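Local coordinates for protein acyl-CoA dehydrogenase (Mycobacterium thermoresistibile, PDB 3NF4) that binds flavin-adenine dinucleotide and, as an acyl-CoA dehydrogenase, probably oxidises acyl-CoA thioesters to their 2,3-unsaturated forms, at residues I130-L135 with G171-Y176; N161-W166 with S219-N224; C191-A196 with A229-G234. All blocks are in the same frame, centred on the assembly; numbering follows the deposited sequence.

Interaction 1: I130-L135 with G171-Y176. With FAD (flavin-adenine dinucleotide), chain C.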
loop_
_atom_site.group_PDB
_atom_site.type_symbol
_atom_site.label_atom_id
_atom_site.label_comp_id
_atom_site.label_asym_id
_atom_site.label_seq_id
_atom_site.Cartn_x
_atom_site.Cartn_y
_atom_site.Cartn_z
ATOM N N ILE A 130 19.109 29.051 -23.285
ATOM C CA ILE A 130 18.368 28.314 -22.241
ATOM C C ILE A 130 17.111 29.082 -21.847
ATOM O O ILE A 130 17.185 30.276 -21.516
ATOM C CB ILE A 130 19.194 28.067 -20.959
ATOM C CG1 ILE A 130 20.587 27.529 -21.282
ATOM C CG2 ILE A 130 18.504 27.040 -20.100
ATOM C CD1 ILE A 130 21.684 28.052 -20.354
ATOM N N GLY A 131 15.968 28.389 -21.896
ATOM C CA GLY A 131 14.680 28.957 -21.534
ATOM C C GLY A 131 14.168 28.605 -20.138
ATOM O O GLY A 131 14.478 27.546 -19.574
ATOM N N ALA A 132 13.382 29.515 -19.578
ATOM C CA ALA A 132 12.724 29.267 -18.315
ATOM C C ALA A 132 11.249 29.649 -18.431
ATOM O O ALA A 132 10.847 30.370 -19.367
ATOM C CB ALA A 132 13.410 30.011 -17.178
ATOM N N TYR A 133 10.458 29.146 -17.489
ATOM C CA TYR A 133 9.005 29.202 -17.543
ATOM C C TYR A 133 8.531 29.730 -16.170
ATOM O O TYR A 133 8.923 29.171 -15.133
ATOM C CB TYR A 133 8.503 27.783 -17.819
ATOM C CG TYR A 133 7.033 27.622 -18.146
ATOM C CD1 TYR A 133 6.567 27.786 -19.445
ATOM C CD2 TYR A 133 6.116 27.232 -17.164
ATOM C CE1 TYR A 133 5.215 27.623 -19.764
ATOM C CE2 TYR A 133 4.756 27.055 -17.473
ATOM C CZ TYR A 133 4.320 27.257 -18.780
ATOM O OH TYR A 133 2.995 27.089 -19.106
ATOM N N SER A 134 7.708 30.790 -16.173
ATOM C CA SER A 134 7.340 31.519 -14.953
ATOM C C SER A 134 5.842 31.743 -14.732
ATOM O O SER A 134 5.232 32.644 -15.341
ATOM C CB SER A 134 8.054 32.868 -14.912
ATOM O OG SER A 134 7.804 33.497 -13.670
ATOM N N LEU A 135 5.261 30.965 -13.819
ATOM C CA LEU A 135 3.815 30.981 -13.617
ATOM C C LEU A 135 3.432 31.110 -12.141
ATOM O O LEU A 135 2.589 31.939 -11.788
ATOM C CB LEU A 135 3.167 29.745 -14.279
ATOM C CG LEU A 135 1.655 29.493 -14.204
ATOM C CD1 LEU A 135 0.927 30.188 -15.320
ATOM C CD2 LEU A 135 1.315 28.005 -14.263
ATOM N N GLY A 171 17.559 33.453 -12.938
ATOM C CA GLY A 171 18.796 34.213 -12.893
ATOM C C GLY A 171 19.906 33.692 -13.789
ATOM O O GLY A 171 21.031 34.175 -13.691
ATOM N N LYS A 172 19.616 32.723 -14.658
ATOM C CA LYS A 172 20.645 32.172 -15.548
ATOM C C LYS A 172 20.140 31.863 -16.959
ATOM O O LYS A 172 20.908 31.377 -17.792
ATOM C CB LYS A 172 21.261 30.892 -14.958
ATOM C CG LYS A 172 21.986 31.036 -13.623
ATOM C CD LYS A 172 23.444 31.478 -13.779
ATOM C CE LYS A 172 24.108 31.576 -12.404
ATOM N NZ LYS A 172 25.566 31.896 -12.464
ATOM N N ALA A 173 18.854 32.100 -17.220
ATOM C CA ALA A 173 18.258 31.790 -18.526
ATOM C C ALA A 173 18.402 32.983 -19.442
ATOM O O ALA A 173 18.585 34.109 -18.969
ATOM C CB ALA A 173 16.789 31.408 -18.394
ATOM N N ASP A 174 18.298 32.737 -20.742
ATOM C CA ASP A 174 18.428 33.792 -21.737
ATOM C C ASP A 174 17.099 34.473 -22.029
ATOM O O ASP A 174 17.083 35.621 -22.476
ATOM C CB ASP A 174 19.060 33.257 -23.033
ATOM C CG ASP A 174 20.395 32.548 -22.788
ATOM O OD1 ASP A 174 21.296 33.108 -22.136
ATOM O OD2 ASP A 174 20.552 31.413 -23.260
ATOM N N PHE A 175 16.000 33.760 -21.770
ATOM C CA PHE A 175 14.641 34.257 -21.968
ATOM C C PHE A 175 13.672 33.600 -20.988
ATOM O O PHE A 175 13.917 32.487 -20.494
ATOM C CB PHE A 175 14.169 34.075 -23.426
ATOM C CG PHE A 175 14.091 32.627 -23.888
ATOM C CD1 PHE A 175 12.895 31.924 -23.814
ATOM C CD2 PHE A 175 15.208 31.977 -24.412
ATOM C CE1 PHE A 175 12.814 30.592 -24.247
ATOM C CE2 PHE A 175 15.136 30.641 -24.841
ATOM C CZ PHE A 175 13.935 29.955 -24.765
ATOM N N TYR A 176 12.571 34.304 -20.717
ATOM C CA TYR A 176 11.588 33.880 -19.739
ATOM C C TYR A 176 10.187 33.930 -20.334
ATOM O O TYR A 176 9.789 34.944 -20.905
ATOM C CB TYR A 176 11.658 34.764 -18.477
ATOM C CG TYR A 176 12.959 34.627 -17.721
ATOM C CD1 TYR A 176 13.089 33.722 -16.666
ATOM C CD2 TYR A 176 14.081 35.373 -18.084
ATOM C CE1 TYR A 176 14.298 33.588 -15.981
ATOM C CE2 TYR A 176 15.300 35.242 -17.411
ATOM C CZ TYR A 176 15.401 34.352 -16.369
ATOM O OH TYR A 176 16.598 34.228 -15.710
HETATM P PA FAD C . -0.002 24.393 -2.416
HETATM O O1A FAD C . -0.833 24.737 -3.622
HETATM O O2A FAD C . 0.025 25.389 -1.288
HETATM O O5B FAD C . -0.523 22.990 -1.813
HETATM C C5B FAD C . -0.176 22.488 -0.524
HETATM C C4B FAD C . -0.865 21.134 -0.302
HETATM O O4B FAD C . -2.300 21.222 -0.435
HETATM C C3B FAD C . -0.391 20.099 -1.315
HETATM O O3B FAD C . -0.216 18.850 -0.650
HETATM C C2B FAD C . -1.540 19.976 -2.303
HETATM O O2B FAD C . -1.549 18.694 -2.972
HETATM C C1B FAD C . -2.770 20.301 -1.435
HETATM N N9A FAD C . -3.825 20.874 -2.308
HETATM C C8A FAD C . -3.787 22.085 -2.936
HETATM N N7A FAD C . -4.909 22.228 -3.676
HETATM C C5A FAD C . -5.651 21.108 -3.505
HETATM C C6A FAD C . -6.885 20.688 -3.994
HETATM N N6A FAD C . -7.578 21.488 -4.841
HETATM N N1A FAD C . -7.381 19.471 -3.617
HETATM C C2A FAD C . -6.691 18.669 -2.782
HETATM N N3A FAD C . -5.492 19.054 -2.311
HETATM C C4A FAD C . -4.959 20.254 -2.651
HETATM N N1 FAD C . 6.619 26.644 -10.898
HETATM C C2 FAD C . 6.670 27.208 -12.144
HETATM O O2 FAD C . 5.670 27.805 -12.621
HETATM N N3 FAD C . 7.804 27.129 -12.889
HETATM C C4 FAD C . 8.908 26.490 -12.422
HETATM O O4 FAD C . 9.937 26.446 -13.145
HETATM C C4X FAD C . 8.875 25.896 -11.146
HETATM N N5 FAD C . 9.972 25.262 -10.651
HETATM C C5X FAD C . 9.927 24.723 -9.404
HETATM C C6 FAD C . 11.054 24.077 -8.893
HETATM C C7 FAD C . 11.037 23.514 -7.617
HETATM C C7M FAD C . 12.280 22.825 -7.103
HETATM C C8 FAD C . 9.866 23.607 -6.856
HETATM C C8M FAD C . 9.729 23.036 -5.467
HETATM C C9 FAD C . 8.744 24.248 -7.374
HETATM C C9A FAD C . 8.750 24.811 -8.641
HETATM N N10 FAD C . 7.638 25.429 -9.121
HETATM C C10 FAD C . 7.695 25.991 -10.368
HETATM C "C1'" FAD C . 6.392 25.525 -8.300
HETATM C "C2'" FAD C . 5.605 24.197 -8.145
HETATM O "O2'" FAD C . 4.974 23.854 -9.395
HETATM C "C3'" FAD C . 4.619 24.226 -6.940
HETATM O "O3'" FAD C . 5.404 24.288 -5.741
HETATM C "C4'" FAD C . 3.632 23.045 -6.791
HETATM O "O4'" FAD C . 2.969 22.742 -8.031
HETATM C "C5'" FAD C . 2.550 23.169 -5.685
HETATM O "O5'" FAD C . 2.111 24.496 -5.299
HETATM P P FAD C . 2.390 25.058 -3.800
HETATM O O1P FAD C . 3.862 24.865 -3.481
HETATM O O2P FAD C . 1.820 26.441 -3.642
HETATM O O3P FAD C . 1.512 24.039 -2.889
#
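A chi1 of 63° places the benzyl group of Phe-175 between its own backbone N and carbonyl carbon, and that rotamer lays the ring across the neighbouring strand against Gly-131. The CA of Gly-131 stands 3.7 Å from the centroid of the Phe-175 ring, over one face but displaced toward the rim, a CH-pi contact. Having no side chain, Gly-131 lets the ring settle directly on its backbone. In Asp-174, CG lies anti to the carbonyl carbon (chi1 -54°), which brings the short carboxylate to the same side as the residue's own N-H, so that both meet the backbone of Ile-130. OD2 of Asp-174 accepts from N of Ile-130 at 2.8 Å, met on its anti side and well out of the carboxylate plane; N of Asp-174 answers with a bond of 2.8 Å to O of Ile-130. Beyond this double grip a parallel ladder begins, pairing Gly-131 with Phe-175 and Ala-132 with Tyr-176, and N of Ala-132 reaches O of Phe-175 over 3.2 Å. Strand 131-134 is thus joined to strand 175-181 in the beta-sheet middle domain of the acyl-CoA dehydrogenase fold. On the face bearing Ala-132 and Tyr-176, the small CB of Ala-132 touches CD1 of Tyr-176 at 3.8 Å and also meets Ala-173. The Tyr-176 hydroxyl pins the preceding loop, accepting from N of Gly-171 at 3.0 Å and more weakly from N of Ala-173. Further along strand 131-134, O of Tyr-133 accepts from flavin N3 at 3.2 Å, and N of Leu-135 bonds weakly to flavin O2.

Interaction 2: N161-W166 with S219-N224. With FAD (flavin-adenine dinucleotide), chain C.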
loop_
_atom_site.group_PDB
_atom_site.type_symbol
_atom_site.label_atom_id
_atom_site.label_comp_id
_atom_site.label_asym_id
_atom_site.label_seq_id
_atom_site.Cartn_x
_atom_site.Cartn_y
_atom_site.Cartn_z
ATOM N N ASN A 161 4.341 45.250 -12.749
ATOM C CA ASN A 161 4.694 45.366 -11.334
ATOM C C ASN A 161 4.292 44.125 -10.519
ATOM O O ASN A 161 3.099 43.811 -10.386
ATOM C CB ASN A 161 4.107 46.643 -10.714
ATOM C CG ASN A 161 4.607 47.924 -11.403
ATOM O OD1 ASN A 161 5.741 48.372 -11.181
ATOM N ND2 ASN A 161 3.755 48.511 -12.249
ATOM N N GLY A 162 5.291 43.409 -9.996
ATOM C CA GLY A 162 5.027 42.318 -9.040
ATOM C C GLY A 162 6.075 41.236 -8.856
ATOM O O GLY A 162 7.224 41.376 -9.289
ATOM N N SER A 163 5.636 40.149 -8.227
ATOM C CA SER A 163 6.484 39.042 -7.778
ATOM C C SER A 163 6.084 37.683 -8.381
ATOM O O SER A 163 4.889 37.401 -8.546
ATOM C CB SER A 163 6.385 38.916 -6.248
ATOM O OG SER A 163 7.113 39.918 -5.568
ATOM N N LYS A 164 7.092 36.856 -8.672
ATOM C CA LYS A 164 6.928 35.446 -9.099
ATOM C C LYS A 164 7.870 34.526 -8.291
ATOM O O LYS A 164 8.863 34.997 -7.725
ATOM C CB LYS A 164 7.233 35.305 -10.594
ATOM C CG LYS A 164 6.191 35.917 -11.531
ATOM C CD LYS A 164 4.896 35.114 -11.455
ATOM C CE LYS A 164 4.023 35.302 -12.664
ATOM N NZ LYS A 164 2.614 34.839 -12.474
ATOM N N SER A 165 7.585 33.223 -8.240
ATOM C CA SER A 165 8.422 32.313 -7.443
ATOM C C SER A 165 8.698 30.948 -8.071
ATOM O O SER A 165 8.102 30.568 -9.083
ATOM C CB SER A 165 7.874 32.164 -6.025
ATOM O OG SER A 165 6.522 31.804 -6.053
ATOM N N TRP A 166 9.629 30.220 -7.473
ATOM C CA TRP A 166 9.985 28.869 -7.912
ATOM C C TRP A 166 10.389 28.820 -9.380
ATOM O O TRP A 166 9.897 27.992 -10.099
ATOM C CB TRP A 166 8.845 27.868 -7.669
ATOM C CG TRP A 166 8.225 27.886 -6.266
ATOM C CD1 TRP A 166 6.942 28.256 -5.938
ATOM C CD2 TRP A 166 8.854 27.512 -5.029
ATOM N NE1 TRP A 166 6.749 28.157 -4.586
ATOM C CE2 TRP A 166 7.899 27.706 -4.000
ATOM C CE3 TRP A 166 10.128 27.045 -4.689
ATOM C CZ2 TRP A 166 8.177 27.439 -2.652
ATOM C CZ3 TRP A 166 10.413 26.778 -3.338
ATOM C CH2 TRP A 166 9.437 26.976 -2.339
ATOM N N SER A 219 13.193 33.265 -6.925
ATOM C CA SER A 219 12.079 34.188 -7.148
ATOM C C SER A 219 12.435 35.340 -8.110
ATOM O O SER A 219 13.615 35.537 -8.446
ATOM C CB SER A 219 11.547 34.713 -5.809
ATOM O OG SER A 219 12.427 35.669 -5.250
ATOM N N ALA A 220 11.422 36.079 -8.577
ATOM C CA ALA A 220 11.646 37.267 -9.430
ATOM C C ALA A 220 10.842 38.496 -9.011
ATOM O O ALA A 220 9.742 38.388 -8.466
ATOM C CB ALA A 220 11.403 36.953 -10.931
ATOM N N PHE A 221 11.391 39.671 -9.302
ATOM C CA PHE A 221 10.722 40.918 -8.965
ATOM C C PHE A 221 10.676 41.905 -10.128
ATOM O O PHE A 221 11.709 42.267 -10.686
ATOM C CB PHE A 221 11.374 41.543 -7.730
ATOM C CG PHE A 221 10.710 42.817 -7.271
ATOM C CD1 PHE A 221 9.377 42.808 -6.821
ATOM C CD2 PHE A 221 11.418 44.022 -7.276
ATOM C CE1 PHE A 221 8.757 43.984 -6.395
ATOM C CE2 PHE A 221 10.815 45.202 -6.858
ATOM C CZ PHE A 221 9.481 45.191 -6.413
ATOM N N TYR A 222 9.464 42.330 -10.484
ATOM C CA TYR A 222 9.252 43.332 -11.537
ATOM C C TYR A 222 8.955 44.733 -10.954
ATOM O O TYR A 222 7.935 44.945 -10.295
ATOM C CB TYR A 222 8.140 42.888 -12.505
ATOM C CG TYR A 222 8.480 41.689 -13.383
ATOM C CD1 TYR A 222 8.992 41.869 -14.675
ATOM C CD2 TYR A 222 8.270 40.367 -12.927
ATOM C CE1 TYR A 222 9.299 40.773 -15.497
ATOM C CE2 TYR A 222 8.564 39.259 -13.736
ATOM C CZ TYR A 222 9.082 39.472 -15.016
ATOM O OH TYR A 222 9.383 38.405 -15.813
ATOM N N ASP A 223 9.858 45.680 -11.224
ATOM C CA ASP A 223 9.826 47.037 -10.663
ATOM C C ASP A 223 9.692 48.056 -11.805
ATOM O O ASP A 223 10.701 48.467 -12.400
ATOM C CB ASP A 223 11.139 47.277 -9.897
ATOM C CG ASP A 223 11.107 48.511 -8.973
ATOM O OD1 ASP A 223 10.115 49.279 -8.959
ATOM O OD2 ASP A 223 12.103 48.690 -8.234
ATOM N N ASN A 224 8.452 48.454 -12.108
ATOM C CA ASN A 224 8.153 49.305 -13.271
ATOM C C ASN A 224 8.837 48.817 -14.542
ATOM O O ASN A 224 9.547 49.567 -15.212
ATOM C CB ASN A 224 8.513 50.775 -12.998
ATOM C CG ASN A 224 7.391 51.539 -12.312
ATOM O OD1 ASN A 224 6.208 51.332 -12.608
ATOM N ND2 ASN A 224 7.757 52.438 -11.397
HETATM P PA FAD C . -0.002 24.393 -2.416
HETATM O O1A FAD C . -0.833 24.737 -3.622
HETATM O O2A FAD C . 0.025 25.389 -1.288
HETATM O O5B FAD C . -0.523 22.990 -1.813
HETATM C C5B FAD C . -0.176 22.488 -0.524
HETATM C C4B FAD C . -0.865 21.134 -0.302
HETATM O O4B FAD C . -2.300 21.222 -0.435
HETATM C C3B FAD C . -0.391 20.099 -1.315
HETATM O O3B FAD C . -0.216 18.850 -0.650
HETATM C C2B FAD C . -1.540 19.976 -2.303
HETATM O O2B FAD C . -1.549 18.694 -2.972
HETATM C C1B FAD C . -2.770 20.301 -1.435
HETATM N N9A FAD C . -3.825 20.874 -2.308
HETATM C C8A FAD C . -3.787 22.085 -2.936
HETATM N N7A FAD C . -4.909 22.228 -3.676
HETATM C C5A FAD C . -5.651 21.108 -3.505
HETATM C C6A FAD C . -6.885 20.688 -3.994
HETATM N N6A FAD C . -7.578 21.488 -4.841
HETATM N N1A FAD C . -7.381 19.471 -3.617
HETATM C C2A FAD C . -6.691 18.669 -2.782
HETATM N N3A FAD C . -5.492 19.054 -2.311
HETATM C C4A FAD C . -4.959 20.254 -2.651
HETATM N N1 FAD C . 6.619 26.644 -10.898
HETATM C C2 FAD C . 6.670 27.208 -12.144
HETATM O O2 FAD C . 5.670 27.805 -12.621
HETATM N N3 FAD C . 7.804 27.129 -12.889
HETATM C C4 FAD C . 8.908 26.490 -12.422
HETATM O O4 FAD C . 9.937 26.446 -13.145
HETATM C C4X FAD C . 8.875 25.896 -11.146
HETATM N N5 FAD C . 9.972 25.262 -10.651
HETATM C C5X FAD C . 9.927 24.723 -9.404
HETATM C C6 FAD C . 11.054 24.077 -8.893
HETATM C C7 FAD C . 11.037 23.514 -7.617
HETATM C C7M FAD C . 12.280 22.825 -7.103
HETATM C C8 FAD C . 9.866 23.607 -6.856
HETATM C C8M FAD C . 9.729 23.036 -5.467
HETATM C C9 FAD C . 8.744 24.248 -7.374
HETATM C C9A FAD C . 8.750 24.811 -8.641
HETATM N N10 FAD C . 7.638 25.429 -9.121
HETATM C C10 FAD C . 7.695 25.991 -10.368
HETATM C "C1'" FAD C . 6.392 25.525 -8.300
HETATM C "C2'" FAD C . 5.605 24.197 -8.145
HETATM O "O2'" FAD C . 4.974 23.854 -9.395
HETATM C "C3'" FAD C . 4.619 24.226 -6.940
HETATM O "O3'" FAD C . 5.404 24.288 -5.741
HETATM C "C4'" FAD C . 3.632 23.045 -6.791
HETATM O "O4'" FAD C . 2.969 22.742 -8.031
HETATM C "C5'" FAD C . 2.550 23.169 -5.685
HETATM O "O5'" FAD C . 2.111 24.496 -5.299
HETATM P P FAD C . 2.390 25.058 -3.800
HETATM O O1P FAD C . 3.862 24.865 -3.481
HETATM O O2P FAD C . 1.820 26.441 -3.642
HETATM O O3P FAD C . 1.512 24.039 -2.889
HETATM O O HOH W 1 10.130 39.033 -5.416
#
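Gly-162 and Tyr-222 face each other as an antiparallel hydrogen-bonded pair: N of Tyr-222 donates to O of Gly-162 at 2.7 Å and almost straight (176°), and N of Gly-162 returns a bond of 3.1 Å to O of Tyr-222. Gly-162 has a positive phi of 158°, a backbone shape that glycine adopts easily, and its O also meets the Tyr-222 ring at the edge. Lys-164 and Ala-220 form the next such pair, N of Ala-220 reaching O of Lys-164 at 2.9 Å. Between the two pairs, Ser-163 OG lies at the edge of the Phe-221 ring, 3.9 Å from CD1 of Phe-221, and shares a water with O of Ala-220. Where the chain turns a corner, Asn-161, its CG anti to the carbonyl carbon (chi1 -60°), uses OD1 to accept from N of Asn-224 at 2.9 Å, the donor tilted from the amide plane. Farther out, the Lys-164 chain leads away from the ladder: NZ makes a salt bridge with Glu-137 and hydrogen bonds to O of Phe-179 and O of Leu-135. Trp-166 brings its flat indole alongside the cofactor, with ribityl O3' over one face, offset toward the rim. The arrangement is an antiparallel ladder of the middle-domain beta sheet, running into the FAD site.

Interaction 3: C191-A196 with A229-G234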
loop_
_atom_site.group_PDB
_atom_site.type_symbol
_atom_site.label_atom_id
_atom_site.label_comp_id
_atom_site.label_asym_id
_atom_site.label_seq_id
_atom_site.Cartn_x
_atom_site.Cartn_y
_atom_site.Cartn_z
ATOM N N CYS A 191 0.185 36.181 -21.719
ATOM C CA CYS A 191 1.525 35.610 -21.827
ATOM C C CYS A 191 2.559 36.577 -22.472
ATOM O O CYS A 191 2.224 37.318 -23.393
ATOM C CB CYS A 191 1.428 34.311 -22.626
ATOM S SG CYS A 191 2.964 33.387 -22.817
ATOM N N PHE A 192 3.807 36.550 -21.986
ATOM C CA PHE A 192 4.881 37.454 -22.432
ATOM C C PHE A 192 6.226 36.764 -22.616
ATOM O O PHE A 192 6.631 35.959 -21.776
ATOM C CB PHE A 192 5.087 38.596 -21.419
ATOM C CG PHE A 192 3.963 39.572 -21.372
ATOM C CD1 PHE A 192 3.927 40.648 -22.250
ATOM C CD2 PHE A 192 2.932 39.411 -20.462
ATOM C CE1 PHE A 192 2.875 41.547 -22.226
ATOM C CE2 PHE A 192 1.877 40.302 -20.424
ATOM C CZ PHE A 192 1.847 41.377 -21.309
ATOM N N LEU A 193 6.932 37.097 -23.695
ATOM C CA LEU A 193 8.318 36.657 -23.865
ATOM C C LEU A 193 9.268 37.754 -23.376
ATOM O O LEU A 193 9.388 38.824 -23.994
ATOM C CB LEU A 193 8.610 36.215 -25.306
ATOM C CG LEU A 193 10.026 35.699 -25.615
ATOM C CD1 LEU A 193 10.283 34.322 -25.022
ATOM C CD2 LEU A 193 10.293 35.659 -27.118
ATOM N N VAL A 194 9.930 37.475 -22.254
ATOM C CA VAL A 194 10.745 38.444 -21.511
ATOM C C VAL A 194 12.226 38.119 -21.695
ATOM O O VAL A 194 12.649 37.020 -21.353
ATOM C CB VAL A 194 10.410 38.404 -19.992
ATOM C CG1 VAL A 194 11.327 39.324 -19.189
ATOM C CG2 VAL A 194 8.945 38.739 -19.745
ATOM N N PRO A 195 13.019 39.072 -22.229
ATOM C CA PRO A 195 14.453 38.834 -22.392
ATOM C C PRO A 195 15.207 38.968 -21.068
ATOM O O PRO A 195 14.707 39.609 -20.131
ATOM C CB PRO A 195 14.879 39.948 -23.351
ATOM C CG PRO A 195 13.941 41.075 -23.029
ATOM C CD PRO A 195 12.627 40.427 -22.663
ATOM N N ALA A 196 16.403 38.385 -21.002
ATOM C CA ALA A 196 17.202 38.370 -19.768
ATOM C C ALA A 196 17.738 39.751 -19.348
ATOM O O ALA A 196 18.165 39.936 -18.211
ATOM C CB ALA A 196 18.350 37.382 -19.899
ATOM N N ALA A 229 4.617 45.950 -26.606
ATOM C CA ALA A 229 3.387 45.167 -26.845
ATOM C C ALA A 229 3.534 44.080 -27.919
ATOM O O ALA A 229 2.674 43.204 -28.037
ATOM C CB ALA A 229 2.193 46.080 -27.159
ATOM N N ASP A 230 4.620 44.139 -28.691
ATOM C CA ASP A 230 4.936 43.093 -29.660
ATOM C C ASP A 230 5.531 41.842 -28.992
ATOM O O ASP A 230 5.738 40.826 -29.657
ATOM C CB ASP A 230 5.866 43.622 -30.762
ATOM N N ARG A 231 5.801 41.920 -27.688
ATOM C CA ARG A 231 6.336 40.783 -26.929
ATOM C C ARG A 231 5.233 39.881 -26.393
ATOM O O ARG A 231 5.515 38.779 -25.934
ATOM C CB ARG A 231 7.189 41.251 -25.741
ATOM C CG ARG A 231 8.524 41.890 -26.083
ATOM C CD ARG A 231 9.592 40.841 -26.193
ATOM N NE ARG A 231 10.942 41.386 -26.286
ATOM C CZ ARG A 231 12.035 40.634 -26.368
ATOM N NH1 ARG A 231 11.943 39.304 -26.350
ATOM N NH2 ARG A 231 13.224 41.203 -26.457
ATOM N N ARG A 232 3.991 40.365 -26.412
ATOM C CA ARG A 232 2.828 39.576 -25.982
ATOM C C ARG A 232 2.626 38.378 -26.915
ATOM O O ARG A 232 2.645 38.539 -28.137
ATOM C CB ARG A 232 1.563 40.441 -25.953
ATOM C CG ARG A 232 0.340 39.710 -25.431
ATOM C CD ARG A 232 -0.892 40.585 -25.411
ATOM N NE ARG A 232 -1.528 40.688 -26.724
ATOM C CZ ARG A 232 -2.043 41.811 -27.223
ATOM N NH1 ARG A 232 -1.986 42.946 -26.530
ATOM N NH2 ARG A 232 -2.608 41.796 -28.425
ATOM N N ILE A 233 2.468 37.187 -26.336
ATOM C CA ILE A 233 2.211 35.975 -27.119
ATOM C C ILE A 233 0.710 35.705 -27.095
ATOM O O ILE A 233 0.112 35.544 -26.023
ATOM C CB ILE A 233 3.022 34.756 -26.608
ATOM C CG1 ILE A 233 4.509 35.101 -26.417
ATOM C CG2 ILE A 233 2.889 33.569 -27.552
ATOM C CD1 ILE A 233 5.274 35.414 -27.716
ATOM N N GLY A 234 0.099 35.708 -28.281
ATOM C CA GLY A 234 -1.345 35.525 -28.414
ATOM C C GLY A 234 -2.141 36.765 -28.061
ATOM O O GLY A 234 -1.575 37.831 -27.819
#
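The carbonyl O of Cys-191 receives the amide N of Ile-233 at 3.0 Å, the donor standing above the carbonyl plane, and a CA-H...O contact from Arg-232 at the same oxygen. Two residues on, N of Leu-193 donates to O of Arg-231 at 3.1 Å and nearly straight (177°). The Arg-231 side chain bends at chi2 (-88°) and passes alongside O of Leu-193 to Pro-195. There the compact apolar proline ring presents CD over the centre of one guanidinium face, with CG of Pro-195 3.5 Å from NH2 of Arg-231. Ile-233 supplies the branched apolar surface, with CB 4.0 Å from SG of Cys-191 and CD1 4.2 Å from CB of Leu-193. On the other face, CE1 of the Phe-192 ring touches CB of Arg-232 at 4.1 Å. The head of Arg-232 is held beyond the contact, NE bonding to O of Gly-234 in the guanidinium plane and NH1 to the Tyr-158 hydroxyl. Strand 232-233 thereby adds a short, weakly bonded strand, outermost within this chain, to the mixed sheet of the middle domain; helix 106-111 covers Cys-191 and Ile-233, while Trp-120 of helix 114-124 packs on Leu-193 and Arg-231.

Interactions 1 and 3 hold the two edges that one mixed sheet has within the subunit, parallel in the first and antiparallel in the third. Its inner strands 175-181 and 189-195 join them, through the bond from Tyr-176 N to Val-194 O and the packing of Phe-175 on Leu-193. Interaction 2 belongs to the antiparallel sheet, and its Lys-164 reaches Leu-135 of interaction 1, tying the two sheets together beside FAD. Interaction 1 is the most buried and combines a ring-on-glycine contact with a carboxylate grip. Interaction 2 is mainly a backbone ladder running from an exposed corner to the flavin. Partly buried interaction 3 relies more on arginine and apolar side chains, away from the cofactor.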